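Local coordinates for LPG0439 HIT-related domain-containing protein (PDB 5L0L) that is of unknown function but carries a HIT-related domain, which suggests a possible kinship with nucleotide-binding hydrolases and transferases of the HIT superfamily, at residues 17-29 with 35-47. Sequence-based numbering, arbitrary orientation.
Sequences IDYTRAGTSIAVI and YHYSVILNPTDCR
Thr24 and Leu41 are joined by two hydrogen bonds: Leu41 N donates to Thr24 O, and Thr24 OG1 gives its proton to Leu41 O at 2.7 Å, in the plane of that carbonyl. Followed outward, the threonine side chain does three jobs. Its CB lies close to Leu41 O and to Leu41 CB; OG1, turned in between the backbone N and the carbonyl carbon (chi1 69°), bonds Leu41 O and brushes the Ile40 side chain; CG2 lies beside the backbone N and reaches Pro43 CA at 4.2 Å. A short beta-branched residue with a hydroxyl suits this place, where a buried carbonyl needs a donor and the surroundings are apolar.

Next along, Val39 O accepts from both Ile26 N (2.9 Å) and Ala27 N (3.2 Å), each in the carbonyl plane. This is a classic beta bulge in the antiparallel hairpin of strands 25-31 and 35-41, two neighbours in the six-stranded sheet of the HIT-related domain. Ala27 O also accepts from Val39 N, and from there the strands run regularly through Val28 with Ser38 to the hydrogen-bonded pair Ile29 and Tyr37.

At the bulge Ile26 points toward the other strand, and its CD1 touches Val39 CG1 and Leu41 CG, both at 4.0 Å, on the side covered by helix 176-194. Val39 spreads its branches: CG1 takes Ile26, while CG2 meets Ile29 CD1 at 3.9 Å. Tyr37 sets its ring edge in plane with Ile29 O and sends its hydroxyl to Glu75 O.

Across the sheet, the preceding loop folds Tyr19 back over the strand. Its CE2 rests 3.5 Å from Ser38 CB, a small residue that lets the ring come close, and Ile40 CG2 meets the ring edge at CD2.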
ATOM      1  N   ILE A  17      11.315 -18.302   7.506  1.00 39.06           N
ATOM      2  CA  ILE A  17      10.548 -19.220   8.338  1.00 40.34           C
ATOM      3  C   ILE A  17      10.836 -18.904   9.801  1.00 39.42           C
ATOM      4  O   ILE A  17       9.897 -18.716  10.578  1.00 38.68           O
ATOM      5  CB  ILE A  17      10.842 -20.708   7.974  1.00 43.24           C
ATOM      6  CG1 ILE A  17      10.422 -20.972   6.508  1.00 44.06           C
ATOM      7  CG2 ILE A  17      10.135 -21.667   8.949  1.00 44.72           C
ATOM      8  CD1 ILE A  17      10.712 -22.366   5.988  1.00 47.25           C
ATOM      9  N   ASP A  18      12.122 -18.816  10.162  1.00 40.27           N
ATOM     10  CA  ASP A  18      12.540 -18.439  11.529  1.00 40.33           C
ATOM     11  C   ASP A  18      12.547 -16.906  11.623  1.00 38.25           C
ATOM     12  O   ASP A  18      13.590 -16.268  11.863  1.00 37.37           O
ATOM     13  CB  ASP A  18      13.911 -19.044  11.875  1.00 42.15           C
ATOM     14  CG  ASP A  18      14.298 -18.864  13.355  1.00 43.11           C
ATOM     15  OD1 ASP A  18      13.449 -18.473  14.198  1.00 43.70           O
ATOM     16  OD2 ASP A  18      15.481 -19.104  13.672  1.00 44.65           O
ATOM     17  N   TYR A  19      11.364 -16.328  11.435  1.00 36.97           N
ATOM     18  CA  TYR A  19      11.248 -14.868  11.254  1.00 37.26           C
ATOM     19  C   TYR A  19      11.506 -14.037  12.500  1.00 37.19           C
ATOM     20  O   TYR A  19      11.810 -12.822  12.362  1.00 36.65           O
ATOM     21  CB  TYR A  19       9.885 -14.493  10.667  1.00 38.34           C
ATOM     22  CG  TYR A  19       8.715 -14.590  11.628  1.00 39.91           C
ATOM     23  CD1 TYR A  19       7.992 -15.779  11.795  1.00 39.54           C
ATOM     24  CD2 TYR A  19       8.309 -13.467  12.345  1.00 41.48           C
ATOM     25  CE1 TYR A  19       6.914 -15.839  12.672  1.00 41.80           C
ATOM     26  CE2 TYR A  19       7.251 -13.523  13.215  1.00 42.95           C
ATOM     27  CZ  TYR A  19       6.549 -14.698  13.374  1.00 43.08           C
ATOM     28  OH  TYR A  19       5.498 -14.694  14.253  1.00 45.83           O
ATOM     29  N   THR A  20      11.385 -14.660  13.691  1.00 36.11           N
ATOM     30  CA  THR A  20      11.586 -13.920  14.970  1.00 36.26           C
ATOM     31  C   THR A  20      13.040 -13.826  15.399  1.00 35.95           C
ATOM     32  O   THR A  20      13.333 -13.028  16.287  1.00 35.48           O
ATOM     33  CB  THR A  20      10.797 -14.500  16.188  1.00 36.61           C
ATOM     34  OG1 THR A  20      11.351 -15.769  16.568  1.00 35.37           O
ATOM     35  CG2 THR A  20       9.295 -14.637  15.889  1.00 36.94           C
ATOM     36  N   ARG A  21      13.935 -14.603  14.773  1.00 41.48           N
ATOM     37  CA  ARG A  21      15.352 -14.669  15.185  1.00 42.85           C
ATOM     38  C   ARG A  21      16.082 -13.337  15.086  1.00 40.33           C
ATOM     39  O   ARG A  21      16.979 -13.072  15.881  1.00 40.70           O
ATOM     40  CB  ARG A  21      16.133 -15.727  14.371  1.00 47.12           C
ATOM     41  CG  ARG A  21      17.561 -15.992  14.872  1.00 50.36           C
ATOM     42  CD  ARG A  21      18.291 -17.031  14.023  1.00 54.89           C
ATOM     43  NE  ARG A  21      18.306 -16.645  12.596  1.00 56.81           N
ATOM     44  CZ  ARG A  21      17.917 -17.396  11.553  1.00 59.34           C
ATOM     45  NH1 ARG A  21      17.990 -16.881  10.318  1.00 60.09           N
ATOM     46  NH2 ARG A  21      17.483 -18.655  11.701  1.00 60.81           N
ATOM     47  N   ALA A  22      15.698 -12.492  14.129  1.00 37.75           N
ATOM     48  CA  ALA A  22      16.263 -11.140  14.031  1.00 35.58           C
ATOM     49  C   ALA A  22      15.976 -10.268  15.262  1.00 33.35           C
ATOM     50  O   ALA A  22      16.640  -9.240  15.442  1.00 34.21           O
ATOM     51  CB  ALA A  22      15.791 -10.450  12.752  1.00 35.06           C
ATOM     52  N   GLY A  23      14.987 -10.659  16.084  1.00 30.84           N
ATOM     53  CA  GLY A  23      14.683  -9.995  17.350  1.00 28.55           C
ATOM     54  C   GLY A  23      13.873  -8.736  17.172  1.00 25.44           C
ATOM     55  O   GLY A  23      14.039  -7.767  17.935  1.00 25.71           O
ATOM     56  N   THR A  24      13.020  -8.700  16.141  1.00 22.78           N
ATOM     57  CA  THR A  24      12.273  -7.473  15.846  1.00 20.65           C
ATOM     58  C   THR A  24      10.753  -7.652  15.830  1.00 19.55           C
ATOM     59  O   THR A  24      10.036  -6.756  15.415  1.00 18.20           O
ATOM     60  CB  THR A  24      12.718  -6.831  14.512  1.00 20.28           C
ATOM     61  OG1 THR A  24      12.330  -7.638  13.402  1.00 20.11           O
ATOM     62  CG2 THR A  24      14.217  -6.638  14.488  1.00 20.79           C
ATOM     63  N   SER A  25      10.265  -8.774  16.348  1.00 19.49           N
ATOM     64  CA  SER A  25       8.835  -9.025  16.288  1.00 19.37           C
ATOM     65  C   SER A  25       8.029  -8.163  17.288  1.00 18.65           C
ATOM     66  O   SER A  25       8.351  -8.101  18.493  1.00 18.89           O
ATOM     67  CB  SER A  25       8.561 -10.528  16.475  1.00 20.77           C
ATOM     68  OG  SER A  25       7.167 -10.757  16.378  1.00 21.84           O
ATOM     69  N   ILE A  26       6.974  -7.539  16.780  1.00 17.67           N
ATOM     70  CA  ILE A  26       6.025  -6.771  17.557  1.00 17.80           C
ATOM     71  C   ILE A  26       4.840  -7.654  17.968  1.00 18.39           C
ATOM     72  O   ILE A  26       4.469  -7.670  19.144  1.00 18.97           O
ATOM     73  CB  ILE A  26       5.519  -5.541  16.788  1.00 17.29           C
ATOM     74  CG1 ILE A  26       6.696  -4.594  16.487  1.00 16.98           C
ATOM     75  CG2 ILE A  26       4.376  -4.828  17.530  1.00 17.92           C
ATOM     76  CD1 ILE A  26       6.433  -3.603  15.357  1.00 16.95           C
ATOM     77  N   ALA A  27       4.239  -8.341  17.005  1.00 18.33           N
ATOM     78  CA  ALA A  27       2.981  -9.093  17.277  1.00 19.32           C
ATOM     79  C   ALA A  27       2.656 -10.096  16.210  1.00 19.68           C
ATOM     80  O   ALA A  27       3.162 -10.018  15.089  1.00 19.12           O
ATOM     81  CB  ALA A  27       1.794  -8.135  17.451  1.00 19.42           C
ATOM     82  N   VAL A  28       1.770 -11.038  16.570  1.00 21.14           N
ATOM     83  CA  VAL A  28       1.066 -11.851  15.610  1.00 22.05           C
ATOM     84  C   VAL A  28      -0.419 -11.482  15.688  1.00 22.76           C
ATOM     85  O   VAL A  28      -0.985 -11.314  16.778  1.00 23.34           O
ATOM     86  CB  VAL A  28       1.304 -13.363  15.840  1.00 23.79           C
ATOM     87  CG1 VAL A  28       0.414 -14.212  14.955  1.00 24.54           C
ATOM     88  CG2 VAL A  28       2.772 -13.720  15.579  1.00 24.05           C
ATOM     89  N   ILE A  29      -1.041 -11.358  14.522  1.00 23.13           N
ATOM     90  CA  ILE A  29      -2.424 -10.905  14.388  1.00 23.98           C
ATOM     91  C   ILE A  29      -3.172 -11.919  13.519  1.00 24.71           C
ATOM     92  O   ILE A  29      -2.715 -12.239  12.419  1.00 23.89           O
ATOM     93  CB  ILE A  29      -2.493  -9.484  13.815  1.00 23.97           C
ATOM     94  CG1 ILE A  29      -1.550  -8.591  14.665  1.00 24.28           C
ATOM     95  CG2 ILE A  29      -3.953  -9.015  13.731  1.00 24.58           C
ATOM     96  CD1 ILE A  29      -1.536  -7.092  14.465  1.00 24.63           C
ATOM     97  N   TYR A  35      -6.645 -16.543   9.347  1.00 28.94           N
ATOM     98  CA  TYR A  35      -5.450 -16.072   8.625  1.00 27.18           C
ATOM     99  C   TYR A  35      -4.497 -15.403   9.606  1.00 25.51           C
ATOM    100  O   TYR A  35      -4.904 -14.490  10.336  1.00 24.86           O
ATOM    101  CB  TYR A  35      -5.845 -15.134   7.494  1.00 27.02           C
ATOM    102  CG  TYR A  35      -6.773 -15.792   6.491  1.00 27.72           C
ATOM    103  CD1 TYR A  35      -6.279 -16.630   5.485  1.00 27.88           C
ATOM    104  CD2 TYR A  35      -8.156 -15.611   6.577  1.00 28.54           C
ATOM    105  CE1 TYR A  35      -7.140 -17.252   4.573  1.00 28.62           C
ATOM    106  CE2 TYR A  35      -9.026 -16.225   5.666  1.00 29.10           C
ATOM    107  CZ  TYR A  35      -8.514 -17.046   4.676  1.00 29.27           C
ATOM    108  OH  TYR A  35      -9.391 -17.650   3.795  1.00 29.89           O
ATOM    109  N   HIS A  36      -3.260 -15.887   9.645  1.00 24.54           N
ATOM    110  CA  HIS A  36      -2.269 -15.440  10.644  1.00 23.92           C
ATOM    111  C   HIS A  36      -1.219 -14.546   9.975  1.00 22.28           C
ATOM    112  O   HIS A  36      -0.662 -14.925   8.931  1.00 22.02           O
ATOM    113  CB  HIS A  36      -1.541 -16.634  11.247  1.00 25.18           C
ATOM    114  CG  HIS A  36      -2.453 -17.674  11.814  1.00 26.94           C
ATOM    115  ND1 HIS A  36      -3.245 -17.441  12.917  1.00 28.09           N
ATOM    116  CD2 HIS A  36      -2.716 -18.945  11.417  1.00 28.06           C
ATOM    117  CE1 HIS A  36      -3.964 -18.528  13.174  1.00 28.75           C
ATOM    118  NE2 HIS A  36      -3.659 -19.451  12.281  1.00 28.81           N
ATOM    119  N   TYR A  37      -0.923 -13.414  10.600  1.00 20.88           N
ATOM    120  CA  TYR A  37       0.027 -12.406  10.078  1.00 19.85           C
ATOM    121  C   TYR A  37       1.023 -11.987  11.157  1.00 19.42           C
ATOM    122  O   TYR A  37       0.654 -11.925  12.333  1.00 20.14           O
ATOM    123  CB  TYR A  37      -0.736 -11.162   9.590  1.00 19.40           C
ATOM    124  CG  TYR A  37      -1.734 -11.471   8.499  1.00 19.51           C
ATOM    125  CD1 TYR A  37      -3.013 -11.905   8.817  1.00 19.77           C
ATOM    126  CD2 TYR A  37      -1.384 -11.373   7.157  1.00 19.45           C
ATOM    127  CE1 TYR A  37      -3.943 -12.212   7.834  1.00 20.19           C
ATOM    128  CE2 TYR A  37      -2.306 -11.691   6.159  1.00 19.71           C
ATOM    129  CZ  TYR A  37      -3.574 -12.135   6.508  1.00 20.11           C
ATOM    130  OH  TYR A  37      -4.477 -12.457   5.526  1.00 20.58           O
ATOM    131  N   SER A  38       2.280 -11.748  10.783  1.00 18.78           N
ATOM    132  CA  SER A  38       3.288 -11.192  11.673  1.00 18.29           C
ATOM    133  C   SER A  38       3.520  -9.718  11.373  1.00 17.30           C
ATOM    134  O   SER A  38       3.401  -9.292  10.229  1.00 16.93           O
ATOM    135  CB  SER A  38       4.624 -11.926  11.562  1.00 18.81           C
ATOM    136  OG  SER A  38       5.198 -11.776  10.303  1.00 19.49           O
ATOM    137  N   VAL A  39       3.768  -8.951  12.415  1.00 16.65           N
ATOM    138  CA  VAL A  39       4.161  -7.567  12.333  1.00 15.98           C
ATOM    139  C   VAL A  39       5.521  -7.452  13.011  1.00 15.66           C
ATOM    140  O   VAL A  39       5.643  -7.733  14.211  1.00 15.85           O
ATOM    141  CB  VAL A  39       3.137  -6.649  13.015  1.00 16.10           C
ATOM    142  CG1 VAL A  39       3.619  -5.213  12.974  1.00 15.89           C
ATOM    143  CG2 VAL A  39       1.736  -6.836  12.378  1.00 16.44           C
ATOM    144  N   ILE A  40       6.555  -7.049  12.263  1.00 15.14           N
ATOM    145  CA  ILE A  40       7.906  -6.918  12.812  1.00 15.00           C
ATOM    146  C   ILE A  40       8.513  -5.585  12.385  1.00 14.60           C
ATOM    147  O   ILE A  40       8.149  -5.039  11.335  1.00 14.21           O
ATOM    148  CB  ILE A  40       8.846  -8.106  12.394  1.00 15.28           C
ATOM    149  CG1 ILE A  40       9.299  -7.984  10.939  1.00 15.18           C
ATOM    150  CG2 ILE A  40       8.155  -9.460  12.608  1.00 15.65           C
ATOM    151  CD1 ILE A  40      10.300  -9.040  10.522  1.00 15.71           C
ATOM    152  N   LEU A  41       9.435  -5.045  13.176  1.00 14.58           N
ATOM    153  CA  LEU A  41      10.251  -3.937  12.674  1.00 14.48           C
ATOM    154  C   LEU A  41      11.215  -4.502  11.621  1.00 14.73           C
ATOM    155  O   LEU A  41      11.718  -5.631  11.754  1.00 14.93           O
ATOM    156  CB  LEU A  41      11.020  -3.212  13.780  1.00 14.52           C
ATOM    157  CG  LEU A  41      10.192  -2.304  14.662  1.00 14.47           C
ATOM    158  CD1 LEU A  41      11.009  -1.953  15.900  1.00 14.74           C
ATOM    159  CD2 LEU A  41       9.776  -1.023  13.931  1.00 14.26           C
ATOM    160  N   ASN A  42      11.436  -3.732  10.569  1.00 14.90           N
ATOM    161  CA  ASN A  42      12.336  -4.156   9.505  1.00 15.47           C
ATOM    162  C   ASN A  42      13.757  -4.320  10.063  1.00 16.15           C
ATOM    163  O   ASN A  42      14.321  -3.340  10.554  1.00 15.93           O
ATOM    164  CB  ASN A  42      12.305  -3.153   8.357  1.00 15.34           C
ATOM    165  CG  ASN A  42      13.035  -3.663   7.135  1.00 15.82           C
ATOM    166  OD1 ASN A  42      14.208  -4.059   7.227  1.00 16.44           O
ATOM    167  ND2 ASN A  42      12.375  -3.651   5.991  1.00 15.84           N
ATOM    168  N   PRO A  43      14.332  -5.536  10.003  1.00 17.30           N
ATOM    169  CA  PRO A  43      15.635  -5.732  10.652  1.00 18.21           C
ATOM    170  C   PRO A  43      16.798  -5.028   9.977  1.00 18.87           C
ATOM    171  O   PRO A  43      17.821  -4.844  10.634  1.00 19.82           O
ATOM    172  CB  PRO A  43      15.880  -7.251  10.589  1.00 18.88           C
ATOM    173  CG  PRO A  43      14.787  -7.825   9.780  1.00 18.75           C
ATOM    174  CD  PRO A  43      13.729  -6.803   9.523  1.00 17.81           C
ATOM    175  N   THR A  44      16.638  -4.630   8.720  1.00 18.97           N
ATOM    176  CA  THR A  44      17.745  -4.015   7.967  1.00 19.43           C
ATOM    177  C   THR A  44      17.624  -2.528   7.677  1.00 18.05           C
ATOM    178  O   THR A  44      18.571  -1.956   7.155  1.00 18.35           O
ATOM    179  CB  THR A  44      17.984  -4.764   6.645  1.00 21.01           C
ATOM    180  OG1 THR A  44      16.840  -4.653   5.794  1.00 21.80           O
ATOM    181  CG2 THR A  44      18.266  -6.204   6.917  1.00 22.39           C
ATOM    182  N   ASP A  45      16.510  -1.895   8.045  1.00 16.46           N
ATOM    183  CA  ASP A  45      16.313  -0.495   7.765  1.00 15.62           C
ATOM    184  C   ASP A  45      15.410   0.114   8.839  1.00 14.68           C
ATOM    185  O   ASP A  45      14.224  -0.193   8.901  1.00 14.30           O
ATOM    186  CB  ASP A  45      15.679  -0.331   6.375  1.00 15.65           C
ATOM    187  CG  ASP A  45      15.662   1.121   5.903  1.00 15.54           C
ATOM    188  OD1 ASP A  45      16.323   2.003   6.516  1.00 15.35           O
ATOM    189  OD2 ASP A  45      14.985   1.375   4.882  1.00 15.64           O
ATOM    190  N   CYS A  46      15.995   0.998   9.657  1.00 14.16           N
ATOM    191  CA  CYS A  46      15.279   1.674  10.733  1.00 13.66           C
ATOM    192  C   CYS A  46      14.612   2.950  10.313  1.00 13.24           C
ATOM    193  O   CYS A  46      13.822   3.507  11.085  1.00 13.11           O
ATOM    194  CB  CYS A  46      16.220   1.979  11.913  1.00 13.87           C
ATOM    195  SG  CYS A  46      17.537   3.161  11.602  1.00 14.20           S
ATOM    196  N   ARG A  47      14.886   3.431   9.092  1.00 13.07           N
ATOM    197  CA  ARG A  47      14.297   4.700   8.655  1.00 12.89           C
ATOM    198  C   ARG A  47      12.762   4.643   8.680  1.00 12.62           C
ATOM    199  O   ARG A  47      12.152   3.647   8.246  1.00 12.49           O
ATOM    200  CB  ARG A  47      14.733   5.075   7.251  1.00 13.15           C
ATOM    201  CG  ARG A  47      16.247   5.261   7.108  1.00 13.42           C
ATOM    202  CD  ARG A  47      16.641   5.542   5.680  1.00 13.81           C
ATOM    203  NE  ARG A  47      16.189   4.449   4.821  1.00 13.93           N
ATOM    204  CZ  ARG A  47      15.737   4.572   3.576  1.00 14.23           C
ATOM    205  NH1 ARG A  47      15.717   5.741   2.952  1.00 14.51           N
ATOM    206  NH2 ARG A  47      15.333   3.500   2.940  1.00 14.36           N
TER